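Local coordinates for protein methylocystis parvus OBBP MbnE (Methylocystis parvus OBBP, PDB 5ICQ) that probably binds the copper-chelating peptide methanobactin in the periplasm, as a solute-binding protein of family 5, and takes part in its transport, at residues F152-K156 / Y167-A173; T291-S295 / Y355-Y360. One frame throughout, in Å; residues are numbered along the deposited sequence.

Contact 1: residues F152-K156 / Y167-A173; sequences FDLLK and YGLVKSA
Phe-152 reaches from helix 145-158 into the bend where helix 161-168 gives way to strand 172-175, and most of the apolar contact runs through its ring. CE1 lies 3.5 Å from CB of Tyr-167. CZ meets CB of Val-170, and CE2 comes to 3.8 Å from CB of Ala-173, so three atoms of one ring reach a residue of helix 161-168, a loop residue and a residue of strand 172-175. With CG trans to the backbone N (chi1 173°), CG sits beside the carbonyl carbon, and the ring extends from there to Tyr-167, Val-170 and Ala-173. The pair of aromatic rings, Phe-152 and Tyr-167, is nearly parallel at 27° but slid well apart, with centroids 5.5 Å from each other and little overlap. Tyr-167 in turn presents its ring edge to the first helix, CE2 lying 3.6 Å from CB of Leu-155; its hydroxyl is hydrogen-bonded to Gln-163. An alanine in place of Phe-152 removes the ring and would probably open a gap between Tyr-167, Val-170 and Ala-173, leaving the Tyr-167 ring less firmly packed. Tyr-183 and Leu-197 also pack on Phe-152, which ties this pair of successive helices to the antiparallel sheet and to helix 193-198.

Polar contact is indirect. The aliphatic part of Lys-156 runs past CB of Tyr-167, and the chain then bends at chi3 (81°) to bring NZ within 3.0 Å of a water. That water accepts from NZ and donates to Tyr-167 O at 2.7 Å and to Val-170 O. No direct hydrogen bond joins the two segments: cohesion comes from apolar side chains, while one water relays between the lysine and two carbonyl groups, and the ammonium charge probably polarises it.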
loop_
_atom_site.group_PDB
_atom_site.type_symbol
_atom_site.label_atom_id
_atom_site.label_comp_id
_atom_site.label_asym_id
_atom_site.label_seq_id
_atom_site.Cartn_x
_atom_site.Cartn_y
_atom_site.Cartn_z
ATOM N N PHE A 152 -16.688 -0.111 -17.601
ATOM C CA PHE A 152 -15.863 1.079 -17.781
ATOM C C PHE A 152 -16.689 2.349 -17.620
ATOM O O PHE A 152 -16.308 3.256 -16.873
ATOM C CB PHE A 152 -15.201 1.035 -19.159
ATOM C CG PHE A 152 -14.465 2.296 -19.520
ATOM C CD1 PHE A 152 -13.201 2.546 -19.006
ATOM C CD2 PHE A 152 -15.031 3.222 -20.387
ATOM C CE1 PHE A 152 -12.515 3.710 -19.342
ATOM C CE2 PHE A 152 -14.346 4.389 -20.726
ATOM C CZ PHE A 152 -13.088 4.626 -20.202
ATOM N N ASP A 153 -17.828 2.429 -18.314
ATOM C CA ASP A 153 -18.676 3.619 -18.219
ATOM C C ASP A 153 -19.188 3.843 -16.801
ATOM O O ASP A 153 -19.212 4.980 -16.313
ATOM C CB ASP A 153 -19.857 3.506 -19.177
ATOM C CG ASP A 153 -19.442 3.607 -20.623
ATOM O OD1 ASP A 153 -18.426 4.282 -20.903
ATOM O OD2 ASP A 153 -20.145 3.025 -21.477
ATOM N N LEU A 154 -19.621 2.771 -16.133
ATOM C CA LEU A 154 -20.167 2.894 -14.783
ATOM C C LEU A 154 -19.100 3.354 -13.801
ATOM O O LEU A 154 -19.338 4.238 -12.970
ATOM C CB LEU A 154 -20.753 1.555 -14.329
ATOM C CG LEU A 154 -21.210 1.445 -12.871
ATOM C CD1 LEU A 154 -22.365 2.412 -12.597
ATOM C CD2 LEU A 154 -21.618 0.014 -12.554
ATOM N N LEU A 155 -17.915 2.752 -13.877
ATOM C CA LEU A 155 -16.869 3.072 -12.916
ATOM C C LEU A 155 -16.253 4.433 -13.196
ATOM O O LEU A 155 -15.823 5.124 -12.261
ATOM C CB LEU A 155 -15.805 1.975 -12.939
ATOM C CG LEU A 155 -16.354 0.649 -12.416
ATOM C CD1 LEU A 155 -15.424 -0.522 -12.761
ATOM C CD2 LEU A 155 -16.595 0.727 -10.913
ATOM N N LYS A 156 -16.200 4.830 -14.468
ATOM C CA LYS A 156 -15.751 6.177 -14.798
ATOM C C LYS A 156 -16.657 7.224 -14.164
ATOM O O LYS A 156 -16.185 8.268 -13.700
ATOM C CB LYS A 156 -15.713 6.366 -16.312
ATOM C CG LYS A 156 -15.258 7.763 -16.718
ATOM C CD LYS A 156 -14.853 7.823 -18.185
ATOM C CE LYS A 156 -16.053 7.952 -19.093
ATOM N NZ LYS A 156 -15.695 8.706 -20.336
ATOM N N TYR A 167 -9.801 6.645 -15.799
ATOM C CA TYR A 167 -10.666 6.252 -16.908
ATOM C C TYR A 167 -11.069 7.466 -17.731
ATOM O O TYR A 167 -11.283 7.351 -18.941
ATOM C CB TYR A 167 -11.918 5.513 -16.413
ATOM C CG TYR A 167 -11.673 4.208 -15.659
ATOM C CD1 TYR A 167 -10.388 3.712 -15.445
ATOM C CD2 TYR A 167 -12.742 3.477 -15.160
ATOM C CE1 TYR A 167 -10.180 2.522 -14.735
ATOM C CE2 TYR A 167 -12.550 2.296 -14.449
ATOM C CZ TYR A 167 -11.271 1.824 -14.235
ATOM O OH TYR A 167 -11.109 0.654 -13.523
ATOM N N GLY A 168 -11.152 8.640 -17.096
ATOM C CA GLY A 168 -11.458 9.866 -17.812
ATOM C C GLY A 168 -10.398 10.285 -18.809
ATOM O O GLY A 168 -10.677 11.111 -19.679
ATOM N N LEU A 169 -9.185 9.737 -18.706
ATOM C CA LEU A 169 -8.134 10.071 -19.658
ATOM C C LEU A 169 -8.295 9.342 -20.982
ATOM O O LEU A 169 -7.717 9.774 -21.985
ATOM C CB LEU A 169 -6.756 9.748 -19.072
ATOM C CG LEU A 169 -6.293 10.493 -17.822
ATOM C CD1 LEU A 169 -5.024 9.856 -17.278
ATOM C CD2 LEU A 169 -6.050 11.957 -18.150
ATOM N N VAL A 170 -9.065 8.250 -21.008
ATOM C CA VAL A 170 -9.212 7.464 -22.226
ATOM C C VAL A 170 -9.906 8.296 -23.295
ATOM O O VAL A 170 -10.918 8.951 -23.029
ATOM C CB VAL A 170 -9.998 6.177 -21.929
ATOM C CG1 VAL A 170 -10.291 5.422 -23.216
ATOM C CG2 VAL A 170 -9.220 5.302 -20.958
ATOM N N LYS A 171 -9.380 8.249 -24.522
ATOM C CA LYS A 171 -9.994 9.028 -25.597
ATOM C C LYS A 171 -11.244 8.346 -26.143
ATOM O O LYS A 171 -12.258 9.009 -26.382
ATOM C CB LYS A 171 -8.984 9.271 -26.714
ATOM C CG LYS A 171 -7.834 10.190 -26.327
ATOM C CD LYS A 171 -8.367 11.521 -25.822
ATOM C CE LYS A 171 -7.276 12.586 -25.755
ATOM N NZ LYS A 171 -6.271 12.298 -24.699
ATOM N N SER A 172 -11.202 7.033 -26.351
ATOM C CA SER A 172 -12.412 6.310 -26.719
ATOM C C SER A 172 -12.293 4.868 -26.256
ATOM O O SER A 172 -11.192 4.329 -26.140
ATOM C CB SER A 172 -12.690 6.353 -28.229
ATOM O OG SER A 172 -11.831 5.487 -28.946
ATOM N N ALA A 173 -13.449 4.263 -25.979
ATOM C CA ALA A 173 -13.570 2.853 -25.618
ATOM C C ALA A 173 -14.648 2.249 -26.502
ATOM O O ALA A 173 -15.809 2.666 -26.431
ATOM C CB ALA A 173 -13.940 2.680 -24.143
HETATM O O HOH W 1 -12.803 8.418 -20.934
#

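Contact 2: residues T291-S295 / Y355-Y360; sequences TTRWS and YYAGLY. With SO4 (sulfate ion), chain E.
Tyr-355 meets Thr-291 through water: its carbonyl O accepts from a water at 2.8 Å, and that water is also hydrogen-bonded to OG1 of Thr-291, at 2.7 Å, and to OG1 of Thr-292. Next, Tyr-356 turns a ring edge to the same hydroxyl, CD1 lying 3.7 Å from Thr-291 OG1 in the ring plane; chi1 of 51° sets that OG1 between the backbone N and carbonyl carbon of Thr-291. The ring's faces are taken by CB of Tyr-355, over the centre of one, and CE2 of Tyr-360, toward the rim of the other, while its OH bonds to Asp-454. Tyr-356 also opens a type I' beta turn that closes at Leu-359, between helix 348-355 and strand 361-362; Ala-357 and Gly-358 occupy its corners with positive phi. Ala-357 sets its CB 3.7 Å from OG of Ser-295. Leu-359 pushes CD1 against the edge of the Trp-294 indole, which stacks on Trp-577. Tyr-360 crosses Thr-291 at about a right angle, its CZ 3.6 Å from CG2, and a second water joins its OH to Thr-291 N. On the helix, Arg-293 NH1 donates to sulfate O3 at 2.8 Å; NH2 adds weak bonds and pairs with Glu-288.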
loop_
_atom_site.group_PDB
_atom_site.type_symbol
_atom_site.label_atom_id
_atom_site.label_comp_id
_atom_site.label_asym_id
_atom_site.label_seq_id
_atom_site.Cartn_x
_atom_site.Cartn_y
_atom_site.Cartn_z
ATOM N N THR A 291 2.506 -5.396 19.226
ATOM C CA THR A 291 3.787 -5.849 19.768
ATOM C C THR A 291 3.613 -6.520 21.123
ATOM O O THR A 291 4.323 -7.481 21.440
ATOM C CB THR A 291 4.781 -4.689 19.883
ATOM O OG1 THR A 291 4.183 -3.593 20.586
ATOM C CG2 THR A 291 5.213 -4.226 18.510
ATOM N N THR A 292 2.677 -6.027 21.943
ATOM C CA THR A 292 2.445 -6.647 23.248
ATOM C C THR A 292 1.956 -8.081 23.096
ATOM O O THR A 292 2.435 -8.992 23.783
ATOM C CB THR A 292 1.435 -5.824 24.055
ATOM O OG1 THR A 292 1.890 -4.468 24.154
ATOM C CG2 THR A 292 1.279 -6.397 25.461
ATOM N N ARG A 293 0.987 -8.300 22.201
ATOM C CA ARG A 293 0.433 -9.638 22.043
ATOM C C ARG A 293 1.454 -10.572 21.410
ATOM O O ARG A 293 1.628 -11.707 21.863
ATOM C CB ARG A 293 -0.841 -9.575 21.201
ATOM C CG ARG A 293 -1.817 -10.699 21.436
ATOM C CD ARG A 293 -3.225 -10.185 21.175
ATOM N NE ARG A 293 -3.267 -9.415 19.944
ATOM C CZ ARG A 293 -4.183 -8.495 19.670
ATOM N NH1 ARG A 293 -5.143 -8.226 20.548
ATOM N NH2 ARG A 293 -4.126 -7.838 18.521
ATOM N N TRP A 294 2.148 -10.101 20.370
ATOM C CA TRP A 294 3.205 -10.905 19.764
ATOM C C TRP A 294 4.253 -11.269 20.799
ATOM O O TRP A 294 4.717 -12.415 20.847
ATOM C CB TRP A 294 3.832 -10.138 18.595
ATOM C CG TRP A 294 4.733 -10.949 17.681
ATOM C CD1 TRP A 294 6.063 -10.741 17.456
ATOM C CD2 TRP A 294 4.357 -12.075 16.861
ATOM N NE1 TRP A 294 6.541 -11.665 16.545
ATOM C CE2 TRP A 294 5.513 -12.489 16.163
ATOM C CE3 TRP A 294 3.154 -12.763 16.642
ATOM C CZ2 TRP A 294 5.505 -13.566 15.264
ATOM C CZ3 TRP A 294 3.143 -13.826 15.744
ATOM C CH2 TRP A 294 4.316 -14.218 15.067
ATOM N N SER A 295 4.596 -10.314 21.673
ATOM C CA SER A 295 5.667 -10.524 22.638
ATOM C C SER A 295 5.272 -11.520 23.726
ATOM O O SER A 295 6.081 -12.373 24.105
ATOM C CB SER A 295 6.081 -9.188 23.258
ATOM O OG SER A 295 7.083 -9.384 24.230
ATOM N N TYR A 355 8.261 0.740 24.518
ATOM C CA TYR A 355 6.874 0.497 24.136
ATOM C C TYR A 355 6.671 -0.729 23.266
ATOM O O TYR A 355 5.569 -1.288 23.267
ATOM C CB TYR A 355 6.288 1.708 23.390
ATOM C CG TYR A 355 6.105 2.922 24.264
ATOM C CD1 TYR A 355 5.212 2.891 25.323
ATOM C CD2 TYR A 355 6.812 4.095 24.029
ATOM C CE1 TYR A 355 5.030 3.985 26.135
ATOM C CE2 TYR A 355 6.630 5.212 24.841
ATOM C CZ TYR A 355 5.733 5.142 25.893
ATOM O OH TYR A 355 5.521 6.217 26.730
ATOM N N TYR A 356 7.677 -1.163 22.512
ATOM C CA TYR A 356 7.417 -2.127 21.447
ATOM C C TYR A 356 8.210 -3.415 21.604
ATOM O O TYR A 356 8.335 -4.174 20.634
ATOM C CB TYR A 356 7.688 -1.489 20.084
ATOM C CG TYR A 356 6.880 -0.220 19.892
ATOM C CD1 TYR A 356 5.487 -0.246 19.920
ATOM C CD2 TYR A 356 7.510 1.000 19.691
ATOM C CE1 TYR A 356 4.740 0.920 19.748
ATOM C CE2 TYR A 356 6.775 2.171 19.520
ATOM C CZ TYR A 356 5.397 2.123 19.550
ATOM O OH TYR A 356 4.682 3.289 19.373
ATOM N N ALA A 357 8.728 -3.677 22.805
ATOM C CA ALA A 357 9.446 -4.913 23.121
ATOM C C ALA A 357 10.632 -5.127 22.188
ATOM O O ALA A 357 11.042 -6.265 21.937
ATOM C CB ALA A 357 8.508 -6.128 23.097
ATOM N N GLY A 358 11.188 -4.032 21.670
ATOM C CA GLY A 358 12.325 -4.103 20.767
ATOM C C GLY A 358 12.040 -4.723 19.418
ATOM O O GLY A 358 12.978 -5.073 18.697
ATOM N N LEU A 359 10.772 -4.832 19.031
ATOM C CA LEU A 359 10.411 -5.611 17.852
ATOM C C LEU A 359 10.479 -4.835 16.544
ATOM O O LEU A 359 10.441 -5.452 15.472
ATOM C CB LEU A 359 8.994 -6.172 18.015
ATOM C CG LEU A 359 8.898 -7.260 19.095
ATOM C CD1 LEU A 359 7.444 -7.593 19.378
ATOM C CD2 LEU A 359 9.668 -8.517 18.672
ATOM N N TYR A 360 10.549 -3.513 16.586
ATOM C CA TYR A 360 10.523 -2.734 15.361
ATOM C C TYR A 360 11.929 -2.386 14.892
ATOM O O TYR A 360 12.918 -2.557 15.606
ATOM C CB TYR A 360 9.707 -1.466 15.559
ATOM C CG TYR A 360 8.216 -1.690 15.614
ATOM C CD1 TYR A 360 7.578 -2.516 14.705
ATOM C CD2 TYR A 360 7.442 -1.043 16.568
ATOM C CE1 TYR A 360 6.199 -2.688 14.739
ATOM C CE2 TYR A 360 6.074 -1.207 16.608
ATOM C CZ TYR A 360 5.457 -2.026 15.705
ATOM O OH TYR A 360 4.088 -2.166 15.768
HETATM S S SO4 E . -5.680 -4.517 18.987
HETATM O O1 SO4 E . -6.820 -4.406 18.083
HETATM O O2 SO4 E . -5.525 -3.272 19.732
HETATM O O3 SO4 E . -5.896 -5.614 19.926
HETATM O O4 SO4 E . -4.479 -4.770 18.199
HETATM O O HOH W 2 4.734 -3.948 23.194
HETATM O O HOH W 3 1.941 -2.463 18.093
#

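Contact 1 and contact 2 lie on opposite sides of the chain's centre, with their own centres 47 Å apart and their nearest atoms about 33 Å from each other, so neither touches the other. They follow in series along the chain: 152-156 with 167-173 closes a local stretch, with ten residues between its segments, whereas 291-295 with 355-360 brings together parts separated by 59 residues. Contact 1 adjoins the antiparallel sheet through strand 172-175, whereas contact 2 joins helix 291-296 to the loop ahead of strand 361-362, in the mixed sheet. Neither contact holds methanobactin; the sulfate at Arg-293 probably comes from the crystallisation liquor.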